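Phosphoglycerate dehydrogenase (Lactobacillus plantarum, PDB 3EVT) probably catalyses the NAD-dependent oxidation of 3-phosphoglycerate to 3-phosphohydroxypyruvate, the step that opens the phosphorylated route to serine. Local coordinates at residues Q220-N225 / H244-A250; L51-L55 / L75-L80; I291-N295 / L305-Q309. All blocks are in the same frame, centred on the assembly; numbering follows the deposited sequence.

Interaction 1 of 3, residues Q220-N225 / H244-A250; sequences QPMLIN and HQLSMAA
The carbonyl oxygen of His-244 sits over one face of the flat amide of Gln-220, with His-244 O 3.4 Å from CD and about as far from NE2, so the approach is face-on and no hydrogen bond to NE2 forms. The Pro-221 ring presents its CG and CD atoms: CG meets Leu-246 CD2 at 3.9 Å, while CD faces the Gln-245 carbonyl oxygen. A water accepts from Gln-220 N and donates to Gln-245 O, bridging the two loops.

The loops become strands through a short polar step. Ser-247 donates from OG to Gln-220 O (2.8 Å) and from its backbone N to Pro-221 O (3.0 Å), the latter reaching its acceptor from above the carbonyl plane. A parallel ladder follows: Leu-223 N bonds to Met-248 O, Leu-223 O receives Ala-250 N, and Asn-225 N bonds to Ala-250 O at 2.9 Å. The axes of the short strands diverge by only 12°.

Apolar groups line both sides. The Met-222 chain, fully extended with CG anti to its backbone N (chi1 174°), lays CG on Met-248 CB (3.8 Å) and brings its CE methyl to Ala-250 CB (4.0 Å). Ile-224 lies on the same face, which helix 93-110 covers through Met-106 and Val-109. On the other face, Leu-223 CB touches Leu-246 CD1 (4.0 Å), and both leucines pack on Leu-237 of helix 234-242. Beyond the ladder, the Asn-225 amide is held by Asn-197, Gly-227 and Arg-228.

Two adjacent parallel strands joined by a helix that packs across one face form a beta-alpha-beta crossover, here strand 222-225, helix 234-242 and strand 248-251, in the Rossmann-type sheet of the NAD-binding domain.

Interaction 2 of 3, residues L51-L55 / L75-L80; sequences LKTIL and LPLKAL
Two consecutive connecting helices of the five-stranded parallel domain, 50-56 and 77-82, meet here through a small apolar seam, in which Leu-51 and Leu-55 face Leu-75, Pro-76, Ala-79 and Leu-80. No hydrogen bond crosses it.

Leu-55 supplies the middle of the seam with a single methyl. Its CD1 lies 3.7 Å from Pro-76 CG, 3.8 Å from Ala-79 CB and 4.0 Å from Leu-80 CD2, so one carbon is shared among a proline ring, an alanine methyl and a leucine branch. The side chain reaches there because CG stands anti to the carbonyl carbon (chi1 -70°) and CD1 continues the chain in an extended line. Small Ala-79 allows a close backbone approach, and its CA is 7.1 Å from the CA of Leu-55.

Leu-51, one helical turn earlier, uses both branches. With CG anti to the backbone N (chi1 -179°), it sends CD2 to Pro-76 CD at 4.0 Å and to Leu-75 CD2 at 4.1 Å, its side chain running nearly at right angles to that of Leu-75. Its other methyl, CD1, meets Leu-80 CD2 at 4.3 Å, a looser touch. Pro-76 thus offers neighbouring ring carbons to the two leucines.

Pro-76 also occupies the N-cap position of helix 77-82, and its carbonyl oxygen accepts from Leu-80 N at 3.1 Å in the first turn. The seam reaches inward through Leu-51, which packs on Met-44 of strand 41-45 and on Leu-62, while Ile-54 rests on Ile-41.

Neighbouring helices laid side by side over a parallel sheet, each linking one strand to the next, are characteristic of the flavodoxin-like domain that binds substrate in relatives of this dehydrogenase family.

Interaction 3 of 3, residues I291-N295 / L305-Q309; sequences IFAAN and LVRNQ
Ile-291 overlaps the side chain of Arg-307, its CD1 methyl lying over one face of the guanidinium, displaced toward the rim. Lower down, Ile-291 CG2 meets the aliphatic CG of Arg-307 at 3.8 Å, so the isoleucine follows the arginine from its stem to its charged end as the two cross. The kink at chi2 (80°) turns the arginine beyond CG along the helix side chain. Ile-291 CD1 also touches Asn-308 ND2 at 3.9 Å.

Polar grip comes from Asn-295, whose primary amide pairs with the N-H and the C=O of Arg-307 together. OD1 accepts two N-H groups, Val-306 N at 2.8 Å nearly in line with the C=O bond and Arg-307 N, also at 2.8 Å, on an in-plane lone pair. ND2 returns a bond to Arg-307 O at 2.8 Å, lying in the amide plane and meeting a lone pair of the acceptor. Three bonds fix the rotation of this buried amide, and Gln-66 OE1 takes a further bond from ND2.

Around this core, Leu-305 puts CD2 against Asn-295 CB (3.8 Å), and Val-306 CG1 lies 4.0 Å from Ala-294 CB. Arg-307 NE makes a bent bond to Asn-308 OD1 at 3.2 Å; the stronger polar partner of both residues is the Ser-91 carbonyl oxygen, reached by Arg-307 NH2 and Asn-308 ND2. The arginine side chain also packs against Asp-96 of helix 93-110 and Thr-136 of the second subunit.

The chain after helix 284-302 thus doubles back along that helix. Strands 64-66 and 86-88 meet Asn-295 and Leu-305 through Phe-64 and Ala-88, while helix 93-110 borders Ile-291 through Ile-93.

The three contacts divide between two domains. Interaction 1 joins two strands of the Rossmann-type sheet of the NAD-binding domain, whereas interactions 2 and 3 lie on the other side of the chain's centre, at the five-stranded domain. Interactions 2 and 3 are about 20 Å apart between centres and about 10 Å between nearest atoms, sharing a domain without touching; interaction 1 stands about 36 Å from interaction 3 and 52 Å from interaction 2 between centres. Helix 93-110 gives one common neighbour, bordering both interactions 1 and 3. As in relatives, substrate and cofactor would probably meet in the cleft between the two domains.

Interaction 1 of 3, residues Q220-N225 / H244-A250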
loop_
_atom_site.group_PDB
_atom_site.type_symbol
_atom_site.label_atom_id
_atom_site.label_comp_id
_atom_site.label_asym_id
_atom_site.label_seq_id
_atom_site.Cartn_x
_atom_site.Cartn_y
_atom_site.Cartn_z
ATOM N N GLN A 220 18.310 -5.172 12.921
ATOM C CA GLN A 220 17.331 -4.986 13.994
ATOM C C GLN A 220 15.885 -4.894 13.442
ATOM O O GLN A 220 15.181 -3.859 13.604
ATOM C CB GLN A 220 17.699 -3.815 14.882
ATOM C CG GLN A 220 19.203 -3.758 15.207
ATOM C CD GLN A 220 19.597 -2.614 16.182
ATOM O OE1 GLN A 220 18.811 -1.720 16.494
ATOM N NE2 GLN A 220 20.830 -2.671 16.668
ATOM N N PRO A 221 15.432 -5.989 12.804
ATOM C CA PRO A 221 14.144 -5.933 12.078
ATOM C C PRO A 221 12.912 -5.953 12.999
ATOM O O PRO A 221 13.014 -6.162 14.202
ATOM C CB PRO A 221 14.178 -7.194 11.212
ATOM C CG PRO A 221 14.885 -8.187 12.152
ATOM C CD PRO A 221 15.975 -7.351 12.873
ATOM N N MET A 222 11.746 -5.693 12.416
ATOM C CA MET A 222 10.492 -5.784 13.138
ATOM C C MET A 222 9.903 -7.208 12.871
ATOM O O MET A 222 9.930 -7.710 11.731
ATOM C CB MET A 222 9.557 -4.651 12.660
ATOM C CG MET A 222 8.110 -4.682 13.218
ATOM S SD MET A 222 7.042 -3.334 12.638
ATOM C CE MET A 222 5.628 -3.770 13.649
ATOM N N LEU A 223 9.406 -7.872 13.916
ATOM C CA LEU A 223 8.863 -9.213 13.734
ATOM C C LEU A 223 7.357 -9.149 13.752
ATOM O O LEU A 223 6.790 -8.510 14.646
ATOM C CB LEU A 223 9.350 -10.191 14.816
ATOM C CG LEU A 223 8.662 -11.578 14.728
ATOM C CD1 LEU A 223 9.225 -12.399 13.537
ATOM C CD2 LEU A 223 8.890 -12.321 16.022
ATOM N N ILE A 224 6.700 -9.793 12.778
ATOM C CA ILE A 224 5.247 -9.782 12.760
ATOM C C ILE A 224 4.714 -11.185 12.676
ATOM O O ILE A 224 5.090 -11.922 11.778
ATOM C CB ILE A 224 4.684 -8.932 11.591
ATOM C CG1 ILE A 224 5.149 -7.460 11.738
ATOM C CG2 ILE A 224 3.128 -9.040 11.582
ATOM C CD1 ILE A 224 5.458 -6.806 10.497
ATOM N N ASN A 225 3.811 -11.558 13.578
ATOM C CA ASN A 225 3.272 -12.927 13.568
ATOM C C ASN A 225 1.795 -12.962 13.244
ATOM O O ASN A 225 0.956 -12.533 14.028
ATOM C CB ASN A 225 3.504 -13.676 14.911
ATOM C CG ASN A 225 3.240 -15.165 14.773
ATOM O OD1 ASN A 225 2.972 -15.648 13.665
ATOM N ND2 ASN A 225 3.329 -15.905 15.874
ATOM N N HIS A 244 18.060 -5.461 21.653
ATOM C CA HIS A 244 17.972 -4.799 20.368
ATOM C C HIS A 244 18.392 -5.666 19.225
ATOM O O HIS A 244 19.020 -5.162 18.294
ATOM C CB HIS A 244 18.862 -3.576 20.370
ATOM C CG HIS A 244 18.697 -2.747 21.597
ATOM N ND1 HIS A 244 17.550 -2.027 21.847
ATOM C CD2 HIS A 244 19.501 -2.561 22.671
ATOM C CE1 HIS A 244 17.661 -1.411 23.013
ATOM N NE2 HIS A 244 18.831 -1.728 23.541
ATOM N N GLN A 245 18.099 -6.960 19.289
ATOM C CA GLN A 245 18.275 -7.819 18.129
ATOM C C GLN A 245 17.066 -7.599 17.208
ATOM O O GLN A 245 17.111 -7.890 16.007
ATOM C CB GLN A 245 18.366 -9.293 18.556
ATOM C CG GLN A 245 19.779 -9.842 18.680
ATOM C CD GLN A 245 19.877 -11.129 19.556
ATOM O OE1 GLN A 245 19.011 -11.407 20.412
ATOM N NE2 GLN A 245 20.949 -11.912 19.339
ATOM N N LEU A 246 15.981 -7.109 17.807
ATOM C CA LEU A 246 14.723 -6.797 17.104
ATOM C C LEU A 246 14.333 -5.385 17.525
ATOM O O LEU A 246 14.513 -5.020 18.688
ATOM C CB LEU A 246 13.605 -7.753 17.535
ATOM C CG LEU A 246 13.636 -9.236 17.152
ATOM C CD1 LEU A 246 12.307 -9.913 17.466
ATOM C CD2 LEU A 246 13.961 -9.421 15.682
ATOM N N SER A 247 13.752 -4.601 16.614
ATOM C CA SER A 247 13.289 -3.252 17.008
ATOM C C SER A 247 11.865 -3.232 17.597
ATOM O O SER A 247 11.571 -2.396 18.445
ATOM C CB SER A 247 13.360 -2.260 15.848
ATOM O OG SER A 247 12.829 -2.808 14.648
ATOM N N MET A 248 10.993 -4.149 17.162
ATOM C CA MET A 248 9.548 -4.041 17.435
ATOM C C MET A 248 8.929 -5.390 17.069
ATOM O O MET A 248 9.495 -6.127 16.237
ATOM C CB MET A 248 8.880 -2.961 16.541
ATOM C CG MET A 248 9.114 -1.515 16.910
ATOM S SD MET A 248 8.317 -0.815 18.405
ATOM C CE MET A 248 6.737 -1.528 18.100
ATOM N N ALA A 249 7.772 -5.696 17.657
ATOM C CA ALA A 249 6.981 -6.857 17.217
ATOM C C ALA A 249 5.492 -6.518 17.121
ATOM O O ALA A 249 5.006 -5.618 17.804
ATOM C CB ALA A 249 7.180 -7.999 18.122
ATOM N N ALA A 250 4.777 -7.218 16.258
ATOM C CA ALA A 250 3.317 -7.107 16.240
ATOM C C ALA A 250 2.809 -8.514 16.217
ATOM O O ALA A 250 3.091 -9.272 15.295
ATOM C CB ALA A 250 2.818 -6.320 15.020
HETATM O O HOH W 1 19.417 -7.672 14.357
#

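Interaction 2 of 3, residues L51-L55 / L75-L80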
loop_
_atom_site.group_PDB
_atom_site.type_symbol
_atom_site.label_atom_id
_atom_site.label_comp_id
_atom_site.label_asym_id
_atom_site.label_seq_id
_atom_site.Cartn_x
_atom_site.Cartn_y
_atom_site.Cartn_z
ATOM N N LEU A 51 -27.694 -16.845 -18.309
ATOM C CA LEU A 51 -26.406 -16.830 -18.985
ATOM C C LEU A 51 -26.492 -17.748 -20.229
ATOM O O LEU A 51 -26.238 -17.327 -21.352
ATOM C CB LEU A 51 -25.256 -17.218 -18.024
ATOM C CG LEU A 51 -23.794 -17.252 -18.530
ATOM C CD1 LEU A 51 -23.454 -15.986 -19.335
ATOM C CD2 LEU A 51 -22.734 -17.524 -17.396
ATOM N N LYS A 52 -26.875 -18.996 -20.025
ATOM C CA LYS A 52 -27.103 -19.942 -21.135
ATOM C C LYS A 52 -28.057 -19.436 -22.232
ATOM O O LYS A 52 -27.726 -19.467 -23.431
ATOM C CB LYS A 52 -27.661 -21.258 -20.579
ATOM N N THR A 53 -29.252 -19.009 -21.828
ATOM C CA THR A 53 -30.243 -18.518 -22.804
ATOM C C THR A 53 -29.606 -17.432 -23.678
ATOM O O THR A 53 -29.513 -17.578 -24.905
ATOM C CB THR A 53 -31.453 -17.899 -22.121
ATOM O OG1 THR A 53 -31.883 -18.735 -21.045
ATOM C CG2 THR A 53 -32.571 -17.723 -23.118
ATOM N N ILE A 54 -29.130 -16.366 -23.017
ATOM C CA ILE A 54 -28.519 -15.193 -23.670
ATOM C C ILE A 54 -27.407 -15.559 -24.670
ATOM O O ILE A 54 -27.418 -15.115 -25.842
ATOM C CB ILE A 54 -28.034 -14.195 -22.592
ATOM C CG1 ILE A 54 -29.243 -13.592 -21.882
ATOM C CG2 ILE A 54 -27.249 -13.062 -23.200
ATOM C CD1 ILE A 54 -28.913 -12.910 -20.578
ATOM N N LEU A 55 -26.475 -16.402 -24.233
ATOM C CA LEU A 55 -25.356 -16.792 -25.089
ATOM C C LEU A 55 -25.801 -17.583 -26.315
ATOM O O LEU A 55 -25.123 -17.587 -27.330
ATOM C CB LEU A 55 -24.297 -17.599 -24.317
ATOM C CG LEU A 55 -23.434 -16.887 -23.253
ATOM C CD1 LEU A 55 -22.425 -17.861 -22.657
ATOM C CD2 LEU A 55 -22.708 -15.660 -23.813
ATOM N N LEU A 75 -19.154 -23.022 -15.702
ATOM C CA LEU A 75 -19.461 -21.856 -16.539
ATOM C C LEU A 75 -19.171 -22.174 -17.997
ATOM O O LEU A 75 -18.153 -22.782 -18.288
ATOM C CB LEU A 75 -18.613 -20.657 -16.108
ATOM C CG LEU A 75 -18.888 -19.977 -14.763
ATOM C CD1 LEU A 75 -17.853 -18.877 -14.541
ATOM C CD2 LEU A 75 -20.324 -19.424 -14.657
ATOM N N PRO A 76 -20.043 -21.753 -18.932
ATOM C CA PRO A 76 -19.782 -22.153 -20.312
ATOM C C PRO A 76 -18.532 -21.496 -20.835
ATOM O O PRO A 76 -18.597 -20.580 -21.652
ATOM C CB PRO A 76 -21.012 -21.638 -21.070
ATOM C CG PRO A 76 -21.546 -20.553 -20.236
ATOM C CD PRO A 76 -21.304 -21.004 -18.815
ATOM N N LEU A 77 -17.390 -21.989 -20.377
ATOM C CA LEU A 77 -16.103 -21.391 -20.689
ATOM C C LEU A 77 -15.883 -21.150 -22.170
ATOM O O LEU A 77 -15.472 -20.047 -22.562
ATOM C CB LEU A 77 -14.975 -22.244 -20.113
ATOM C CG LEU A 77 -15.009 -22.371 -18.587
ATOM C CD1 LEU A 77 -14.065 -23.504 -18.078
ATOM C CD2 LEU A 77 -14.675 -21.018 -17.938
ATOM N N LYS A 78 -16.146 -22.174 -22.986
ATOM C CA LYS A 78 -15.922 -22.070 -24.436
ATOM C C LYS A 78 -16.831 -21.048 -25.117
ATOM O O LYS A 78 -16.367 -20.289 -25.939
ATOM C CB LYS A 78 -16.004 -23.439 -25.139
ATOM N N ALA A 79 -18.110 -21.020 -24.784
ATOM C CA ALA A 79 -18.974 -19.974 -25.311
ATOM C C ALA A 79 -18.482 -18.540 -24.967
ATOM O O ALA A 79 -18.389 -17.665 -25.847
ATOM C CB ALA A 79 -20.421 -20.188 -24.853
ATOM N N LEU A 80 -18.146 -18.323 -23.690
ATOM C CA LEU A 80 -17.684 -17.022 -23.182
ATOM C C LEU A 80 -16.447 -16.535 -23.930
ATOM O O LEU A 80 -16.381 -15.400 -24.382
ATOM C CB LEU A 80 -17.405 -17.123 -21.678
ATOM C CG LEU A 80 -18.687 -17.300 -20.872
ATOM C CD1 LEU A 80 -18.405 -17.892 -19.510
ATOM C CD2 LEU A 80 -19.449 -15.982 -20.780
#

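Interaction 3 of 3, residues I291-N295 / L305-Q309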
loop_
_atom_site.group_PDB
_atom_site.type_symbol
_atom_site.label_atom_id
_atom_site.label_comp_id
_atom_site.label_asym_id
_atom_site.label_seq_id
_atom_site.Cartn_x
_atom_site.Cartn_y
_atom_site.Cartn_z
ATOM N N ILE A 291 -15.811 -5.515 -5.328
ATOM C CA ILE A 291 -15.134 -6.183 -6.446
ATOM C C ILE A 291 -15.849 -5.903 -7.785
ATOM O O ILE A 291 -15.228 -5.415 -8.717
ATOM C CB ILE A 291 -14.872 -7.708 -6.224
ATOM C CG1 ILE A 291 -13.877 -7.905 -5.076
ATOM C CG2 ILE A 291 -14.262 -8.352 -7.500
ATOM C CD1 ILE A 291 -13.767 -9.393 -4.568
ATOM N N PHE A 292 -17.137 -6.187 -7.853
ATOM C CA PHE A 292 -17.988 -5.801 -8.989
ATOM C C PHE A 292 -17.976 -4.282 -9.299
ATOM O O PHE A 292 -17.741 -3.901 -10.425
ATOM C CB PHE A 292 -19.450 -6.211 -8.752
ATOM C CG PHE A 292 -20.337 -5.815 -9.887
ATOM C CD1 PHE A 292 -20.109 -6.355 -11.163
ATOM C CD2 PHE A 292 -21.335 -4.873 -9.710
ATOM C CE1 PHE A 292 -20.887 -5.965 -12.229
ATOM C CE2 PHE A 292 -22.109 -4.459 -10.768
ATOM C CZ PHE A 292 -21.898 -4.997 -12.018
ATOM N N ALA A 293 -18.212 -3.445 -8.301
ATOM C CA ALA A 293 -18.187 -1.989 -8.472
ATOM C C ALA A 293 -16.885 -1.498 -9.135
ATOM O O ALA A 293 -16.913 -0.679 -10.088
ATOM C CB ALA A 293 -18.418 -1.267 -7.090
ATOM N N ALA A 294 -15.753 -2.035 -8.690
ATOM C CA ALA A 294 -14.438 -1.677 -9.309
ATOM C C ALA A 294 -14.268 -2.225 -10.709
ATOM O O ALA A 294 -13.866 -1.483 -11.611
ATOM C CB ALA A 294 -13.269 -2.125 -8.418
ATOM N N ASN A 295 -14.576 -3.504 -10.925
ATOM C CA ASN A 295 -14.506 -4.066 -12.276
ATOM C C ASN A 295 -15.483 -3.405 -13.270
ATOM O O ASN A 295 -15.151 -3.221 -14.455
ATOM C CB ASN A 295 -14.721 -5.566 -12.270
ATOM C CG ASN A 295 -13.454 -6.347 -11.882
ATOM O OD1 ASN A 295 -12.338 -5.908 -12.166
ATOM N ND2 ASN A 295 -13.630 -7.511 -11.273
ATOM N N LEU A 305 -10.941 -4.966 -17.003
ATOM C CA LEU A 305 -11.193 -5.274 -15.601
ATOM C C LEU A 305 -9.970 -4.931 -14.786
ATOM O O LEU A 305 -8.844 -4.956 -15.312
ATOM C CB LEU A 305 -11.495 -6.770 -15.439
ATOM C CG LEU A 305 -12.693 -7.204 -16.268
ATOM C CD1 LEU A 305 -12.952 -8.728 -16.089
ATOM C CD2 LEU A 305 -13.900 -6.318 -15.879
ATOM N N VAL A 306 -10.172 -4.632 -13.503
ATOM C CA VAL A 306 -9.061 -4.360 -12.629
ATOM C C VAL A 306 -8.778 -5.420 -11.568
ATOM O O VAL A 306 -7.697 -5.412 -10.994
ATOM C CB VAL A 306 -9.267 -3.088 -11.877
ATOM C CG1 VAL A 306 -10.563 -3.135 -11.121
ATOM C CG2 VAL A 306 -8.111 -2.911 -10.927
ATOM N N ARG A 307 -9.743 -6.303 -11.275
ATOM C CA ARG A 307 -9.588 -7.215 -10.140
ATOM C C ARG A 307 -10.067 -8.625 -10.498
ATOM O O ARG A 307 -11.167 -8.798 -10.992
ATOM C CB ARG A 307 -10.378 -6.671 -8.942
ATOM C CG ARG A 307 -10.510 -7.621 -7.797
ATOM C CD ARG A 307 -9.223 -7.649 -6.932
ATOM N NE ARG A 307 -9.303 -8.638 -5.856
ATOM C CZ ARG A 307 -9.710 -8.378 -4.624
ATOM N NH1 ARG A 307 -10.056 -7.129 -4.296
ATOM N NH2 ARG A 307 -9.771 -9.360 -3.723
ATOM N N ASN A 308 -9.251 -9.636 -10.249
ATOM C CA ASN A 308 -9.716 -11.045 -10.329
ATOM C C ASN A 308 -10.163 -11.509 -11.693
ATOM O O ASN A 308 -10.979 -12.458 -11.798
ATOM C CB ASN A 308 -10.845 -11.335 -9.330
ATOM C CG ASN A 308 -10.360 -11.258 -7.894
ATOM O OD1 ASN A 308 -9.161 -11.209 -7.680
ATOM N ND2 ASN A 308 -11.269 -11.219 -6.916
ATOM N N GLN A 309 -9.643 -10.880 -12.733
ATOM C CA GLN A 309 -9.929 -11.370 -14.077
ATOM C C GLN A 309 -9.524 -12.837 -14.242
ATOM O O GLN A 309 -8.377 -13.231 -14.014
ATOM C CB GLN A 309 -9.384 -10.467 -15.196
ATOM C CG GLN A 309 -10.019 -10.840 -16.564
ATOM C CD GLN A 309 -9.539 -10.010 -17.759
ATOM O OE1 GLN A 309 -8.892 -8.993 -17.604
ATOM N NE2 GLN A 309 -9.943 -10.415 -18.949
#